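Local coordinates for protein oligopeptide ABC transporter OppAIV (Borrelia burgdorferi B31, PDB 4GL8) that probably binds oligopeptides outside the cytoplasmic membrane and hands them to an ABC transporter for uptake, at residues R332-L346 against Q475-E487. Sequence-based numbering, arbitrary orientation.
Sequences RATPDYIDYSYKSNL and QEILKKAEAIIIE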
loop_
_atom_site.group_PDB
_atom_site.type_symbol
_atom_site.label_atom_id
_atom_site.label_comp_id
_atom_site.label_asym_id
_atom_site.label_seq_id
_atom_site.Cartn_x
_atom_site.Cartn_y
_atom_site.Cartn_z
ATOM N N ARG A 332 -17.992 0.991 -3.198
ATOM C CA ARG A 332 -17.190 -0.229 -3.211
ATOM C C ARG A 332 -15.955 -0.144 -2.342
ATOM O O ARG A 332 -15.388 0.935 -2.127
ATOM C CB ARG A 332 -16.741 -0.610 -4.640
ATOM C CG ARG A 332 -17.866 -1.035 -5.607
ATOM C CD ARG A 332 -18.161 -2.529 -5.594
ATOM N NE ARG A 332 -16.937 -3.268 -5.854
ATOM C CZ ARG A 332 -16.425 -3.542 -7.054
ATOM N NH1 ARG A 332 -17.059 -3.231 -8.175
ATOM N NH2 ARG A 332 -15.270 -4.185 -7.133
ATOM N N ALA A 333 -15.537 -1.319 -1.873
ATOM C CA ALA A 333 -14.321 -1.484 -1.070
ATOM C C ALA A 333 -13.100 -1.927 -1.891
ATOM O O ALA A 333 -11.975 -1.885 -1.412
ATOM C CB ALA A 333 -14.598 -2.505 0.024
ATOM N N THR A 334 -13.323 -2.429 -3.100
ATOM C CA THR A 334 -12.222 -2.891 -3.946
ATOM C C THR A 334 -12.301 -2.227 -5.317
ATOM O O THR A 334 -13.374 -1.884 -5.773
ATOM C CB THR A 334 -12.276 -4.409 -4.189
ATOM O OG1 THR A 334 -13.333 -4.691 -5.095
ATOM C CG2 THR A 334 -12.531 -5.195 -2.886
ATOM N N PRO A 335 -11.153 -2.065 -5.983
ATOM C CA PRO A 335 -11.211 -1.756 -7.392
ATOM C C PRO A 335 -11.751 -2.976 -8.146
ATOM O O PRO A 335 -11.888 -4.053 -7.549
ATOM C CB PRO A 335 -9.760 -1.510 -7.775
ATOM C CG PRO A 335 -9.002 -1.404 -6.500
ATOM C CD PRO A 335 -9.772 -2.167 -5.486
ATOM N N ASP A 336 -12.061 -2.785 -9.428
ATOM C CA ASP A 336 -12.406 -3.884 -10.330
ATOM C C ASP A 336 -11.130 -4.514 -10.869
ATOM O O ASP A 336 -10.119 -3.831 -11.019
ATOM C CB ASP A 336 -13.249 -3.383 -11.500
ATOM C CG ASP A 336 -14.658 -2.961 -11.084
ATOM O OD1 ASP A 336 -15.258 -3.503 -10.115
ATOM O OD2 ASP A 336 -15.171 -2.058 -11.750
ATOM N N TYR A 337 -11.173 -5.819 -11.116
ATOM C CA TYR A 337 -10.066 -6.558 -11.760
ATOM C C TYR A 337 -10.674 -7.433 -12.848
ATOM O O TYR A 337 -11.885 -7.585 -12.904
ATOM C CB TYR A 337 -9.282 -7.435 -10.762
ATOM C CG TYR A 337 -8.729 -6.689 -9.583
ATOM C CD1 TYR A 337 -7.386 -6.319 -9.535
ATOM C CD2 TYR A 337 -9.558 -6.334 -8.496
ATOM C CE1 TYR A 337 -6.887 -5.632 -8.439
ATOM C CE2 TYR A 337 -9.066 -5.653 -7.395
ATOM C CZ TYR A 337 -7.743 -5.288 -7.377
ATOM O OH TYR A 337 -7.257 -4.586 -6.321
ATOM N N ILE A 338 -9.828 -7.988 -13.709
ATOM C CA ILE A 338 -10.269 -8.815 -14.842
ATOM C C ILE A 338 -11.283 -9.893 -14.422
ATOM O O ILE A 338 -12.292 -10.102 -15.096
ATOM C CB ILE A 338 -9.037 -9.463 -15.564
ATOM C CG1 ILE A 338 -9.449 -10.330 -16.775
ATOM C CG2 ILE A 338 -8.187 -10.296 -14.601
ATOM C CD1 ILE A 338 -9.167 -9.679 -18.116
ATOM N N ASP A 339 -11.004 -10.568 -13.310
ATOM C CA ASP A 339 -11.862 -11.615 -12.786
ATOM C C ASP A 339 -12.785 -11.153 -11.650
ATOM O O ASP A 339 -13.457 -11.963 -11.065
ATOM C CB ASP A 339 -10.994 -12.775 -12.290
ATOM C CG ASP A 339 -10.432 -13.646 -13.442
ATOM O OD1 ASP A 339 -11.056 -13.719 -14.546
ATOM O OD2 ASP A 339 -9.362 -14.276 -13.205
ATOM N N TYR A 340 -12.842 -9.863 -11.357
ATOM C CA TYR A 340 -13.675 -9.346 -10.275
ATOM C C TYR A 340 -14.193 -7.952 -10.609
ATOM O O TYR A 340 -13.624 -6.940 -10.238
ATOM C CB TYR A 340 -12.896 -9.336 -8.952
ATOM C CG TYR A 340 -13.772 -9.069 -7.751
ATOM C CD1 TYR A 340 -14.587 -10.065 -7.246
ATOM C CD2 TYR A 340 -13.801 -7.810 -7.134
ATOM C CE1 TYR A 340 -15.416 -9.842 -6.170
ATOM C CE2 TYR A 340 -14.642 -7.572 -6.049
ATOM C CZ TYR A 340 -15.435 -8.608 -5.572
ATOM O OH TYR A 340 -16.265 -8.430 -4.512
ATOM N N SER A 341 -15.284 -7.901 -11.341
ATOM C CA SER A 341 -15.833 -6.638 -11.788
ATOM C C SER A 341 -17.317 -6.756 -11.961
ATOM O O SER A 341 -17.827 -7.785 -12.369
ATOM C CB SER A 341 -15.203 -6.224 -13.111
ATOM O OG SER A 341 -15.114 -7.345 -13.961
ATOM N N TYR A 342 -18.000 -5.672 -11.637
ATOM C CA TYR A 342 -19.451 -5.635 -11.604
ATOM C C TYR A 342 -19.878 -4.214 -11.224
ATOM O O TYR A 342 -19.079 -3.403 -10.741
ATOM C CB TYR A 342 -20.018 -6.676 -10.615
ATOM C CG TYR A 342 -19.731 -6.405 -9.135
ATOM C CD1 TYR A 342 -18.511 -6.720 -8.555
ATOM C CD2 TYR A 342 -20.711 -5.851 -8.319
ATOM C CE1 TYR A 342 -18.282 -6.488 -7.191
ATOM C CE2 TYR A 342 -20.500 -5.621 -6.980
ATOM C CZ TYR A 342 -19.290 -5.931 -6.409
ATOM O OH TYR A 342 -19.135 -5.666 -5.058
ATOM N N LYS A 343 -21.134 -3.916 -11.490
ATOM C CA LYS A 343 -21.674 -2.605 -11.270
ATOM C C LYS A 343 -22.597 -2.741 -10.071
ATOM O O LYS A 343 -23.588 -3.455 -10.136
ATOM C CB LYS A 343 -22.443 -2.162 -12.522
ATOM N N SER A 344 -22.257 -2.124 -8.949
ATOM C CA SER A 344 -23.208 -2.105 -7.837
ATOM C C SER A 344 -24.261 -1.027 -8.152
ATOM O O SER A 344 -23.944 0.017 -8.747
ATOM C CB SER A 344 -22.510 -1.874 -6.497
ATOM O OG SER A 344 -21.875 -0.607 -6.437
ATOM N N ASN A 345 -25.514 -1.290 -7.782
ATOM C CA ASN A 345 -26.592 -0.314 -7.982
ATOM C C ASN A 345 -26.640 0.738 -6.867
ATOM O O ASN A 345 -27.620 1.469 -6.756
ATOM C CB ASN A 345 -27.947 -1.036 -8.062
ATOM N N LEU A 346 -25.583 0.830 -6.058
ATOM C CA LEU A 346 -25.667 1.453 -4.735
ATOM C C LEU A 346 -25.652 2.980 -4.773
ATOM O O LEU A 346 -24.893 3.593 -5.508
ATOM C CB LEU A 346 -24.543 0.944 -3.819
ATOM C CG LEU A 346 -24.568 -0.562 -3.524
ATOM C CD1 LEU A 346 -23.303 -1.019 -2.812
ATOM C CD2 LEU A 346 -25.800 -0.949 -2.720
ATOM N N GLN A 475 -15.233 -15.710 -7.247
ATOM C CA GLN A 475 -15.765 -14.378 -7.511
ATOM C C GLN A 475 -17.073 -14.161 -6.735
ATOM O O GLN A 475 -17.248 -13.108 -6.122
ATOM C CB GLN A 475 -16.022 -14.165 -9.010
ATOM C CG GLN A 475 -16.338 -12.718 -9.341
ATOM C CD GLN A 475 -16.859 -12.495 -10.760
ATOM O OE1 GLN A 475 -17.012 -13.435 -11.556
ATOM N NE2 GLN A 475 -17.125 -11.226 -11.085
ATOM N N GLU A 476 -17.976 -15.150 -6.759
ATOM C CA GLU A 476 -19.290 -14.973 -6.125
ATOM C C GLU A 476 -19.155 -14.943 -4.607
ATOM O O GLU A 476 -19.810 -14.153 -3.943
ATOM C CB GLU A 476 -20.288 -16.076 -6.504
ATOM C CG GLU A 476 -20.798 -16.016 -7.939
ATOM C CD GLU A 476 -21.479 -14.697 -8.300
ATOM O OE1 GLU A 476 -22.465 -14.344 -7.596
ATOM O OE2 GLU A 476 -21.028 -14.028 -9.291
ATOM N N ILE A 477 -18.322 -15.821 -4.059
ATOM C CA ILE A 477 -18.035 -15.773 -2.626
ATOM C C ILE A 477 -17.477 -14.395 -2.226
ATOM O O ILE A 477 -17.940 -13.792 -1.245
ATOM C CB ILE A 477 -17.069 -16.885 -2.240
ATOM C CG1 ILE A 477 -17.695 -18.267 -2.488
ATOM C CG2 ILE A 477 -16.643 -16.769 -0.783
ATOM C CD1 ILE A 477 -16.658 -19.331 -2.751
ATOM N N LEU A 478 -16.529 -13.874 -3.006
ATOM C CA LEU A 478 -15.939 -12.554 -2.711
ATOM C C LEU A 478 -16.973 -11.462 -2.760
ATOM O O LEU A 478 -16.973 -10.597 -1.891
ATOM C CB LEU A 478 -14.729 -12.216 -3.593
ATOM C CG LEU A 478 -13.541 -13.183 -3.363
ATOM C CD1 LEU A 478 -12.429 -12.935 -4.352
ATOM C CD2 LEU A 478 -12.982 -13.084 -1.963
ATOM N N LYS A 479 -17.867 -11.517 -3.747
ATOM C CA LYS A 479 -18.930 -10.519 -3.860
ATOM C C LYS A 479 -19.860 -10.536 -2.633
ATOM O O LYS A 479 -20.246 -9.484 -2.183
ATOM C CB LYS A 479 -19.769 -10.707 -5.128
ATOM C CG LYS A 479 -19.133 -10.247 -6.438
ATOM C CD LYS A 479 -20.152 -10.346 -7.594
ATOM C CE LYS A 479 -19.467 -10.701 -8.905
ATOM N NZ LYS A 479 -20.286 -10.580 -10.160
ATOM N N LYS A 480 -20.227 -11.711 -2.114
ATOM C CA LYS A 480 -21.032 -11.788 -0.872
ATOM C C LYS A 480 -20.275 -11.231 0.356
ATOM O O LYS A 480 -20.855 -10.601 1.203
ATOM C CB LYS A 480 -21.540 -13.226 -0.592
ATOM N N ALA A 481 -18.974 -11.442 0.445
ATOM C CA ALA A 481 -18.193 -10.845 1.557
ATOM C C ALA A 481 -18.158 -9.300 1.463
ATOM O O ALA A 481 -18.443 -8.576 2.422
ATOM C CB ALA A 481 -16.785 -11.418 1.586
ATOM N N GLU A 482 -17.853 -8.797 0.288
ATOM C CA GLU A 482 -17.824 -7.365 0.073
ATOM C C GLU A 482 -19.178 -6.719 0.363
ATOM O O GLU A 482 -19.220 -5.612 0.902
ATOM C CB GLU A 482 -17.405 -7.015 -1.364
ATOM C CG GLU A 482 -17.111 -5.530 -1.502
ATOM C CD GLU A 482 -16.622 -5.097 -2.869
ATOM O OE1 GLU A 482 -16.184 -3.930 -2.944
ATOM O OE2 GLU A 482 -16.720 -5.886 -3.855
ATOM N N ALA A 483 -20.275 -7.378 -0.017
ATOM C CA ALA A 483 -21.603 -6.827 0.228
ATOM C C ALA A 483 -21.844 -6.603 1.705
ATOM O O ALA A 483 -22.541 -5.674 2.058
ATOM C CB ALA A 483 -22.695 -7.728 -0.324
ATOM N N ILE A 484 -21.285 -7.455 2.562
ATOM C CA ILE A 484 -21.449 -7.302 4.007
ATOM C C ILE A 484 -20.813 -6.002 4.492
ATOM O O ILE A 484 -21.428 -5.265 5.252
ATOM C CB ILE A 484 -20.853 -8.498 4.796
ATOM C CG1 ILE A 484 -21.658 -9.777 4.557
ATOM C CG2 ILE A 484 -20.800 -8.212 6.282
ATOM C CD1 ILE A 484 -20.942 -10.997 5.066
ATOM N N ILE A 485 -19.583 -5.723 4.089
ATOM C CA ILE A 485 -18.948 -4.451 4.487
ATOM C C ILE A 485 -19.501 -3.203 3.774
ATOM O O ILE A 485 -19.657 -2.177 4.413
ATOM C CB ILE A 485 -17.413 -4.498 4.423
ATOM C CG1 ILE A 485 -16.912 -4.704 3.001
ATOM C CG2 ILE A 485 -16.919 -5.585 5.383
ATOM C CD1 ILE A 485 -15.417 -4.945 2.915
ATOM N N ILE A 486 -19.823 -3.289 2.485
ATOM C CA ILE A 486 -20.345 -2.102 1.765
ATOM C C ILE A 486 -21.851 -1.811 1.836
ATOM O O ILE A 486 -22.211 -0.656 1.661
ATOM C CB ILE A 486 -19.844 -2.003 0.279
ATOM C CG1 ILE A 486 -20.559 -2.965 -0.661
ATOM C CG2 ILE A 486 -18.341 -2.249 0.197
ATOM C CD1 ILE A 486 -20.065 -2.845 -2.095
ATOM N N GLU A 487 -22.715 -2.814 2.058
ATOM C CA GLU A 487 -24.193 -2.598 2.182
ATOM C C GLU A 487 -24.800 -2.880 3.554
ATOM O O GLU A 487 -25.952 -2.538 3.768
ATOM C CB GLU A 487 -25.034 -3.492 1.253
ATOM C CG GLU A 487 -24.460 -3.855 -0.106
ATOM C CD GLU A 487 -25.486 -4.604 -1.008
ATOM O OE1 GLU A 487 -25.050 -5.253 -1.976
ATOM O OE2 GLU A 487 -26.724 -4.549 -0.777
#
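A buried glutamate, E482 of helix 471-489, reaches into the long loop between strand 328-329 and helix 351-361 and is gripped there by R332, A333, Y340 and Y342: one helix carboxylate collects donors from several points of an irregular loop. With CG anti to the backbone N (chi1 -169°) and an extended chain, its carboxylate is carried straight off the helix. E482 OE1 accepts from A333 N at 2.9 Å, nearly along the C-O axis, and from R332 NE at 3.1 Å, a salt bridge on the syn side but tilted 28° out of the carboxylate plane. E482 OE2 takes two phenol hydroxyls from opposite faces, each at 2.7 Å: Y340 OH on the anti side, Y342 OH from well above the plane. These four donors fix its rotation and would probably stabilise its negative charge.

The R332 guanidinium turns NH1 to D336 OD1 (2.7 Å) and NH2 to T334 OG1, while Y342 CE1 lies over its centre. R332 NH1 lies toward the rim of one face of the Y342 ring; K479 CD makes a CH-pi contact over the opposite face. Y340 CE1 packs on L478 CB. Farther along, I486 CD1 meets L346 CD1 at 3.8 Å, and I486 CG2 touches A333 CB, beside F494 of strand 492-504. R332, D336 and E482 form a salt-bridge network, buried at R332 and E482 and running out to exposed D336; its R332-E482 bridge joins loop to helix in this family 5 solute-binding protein.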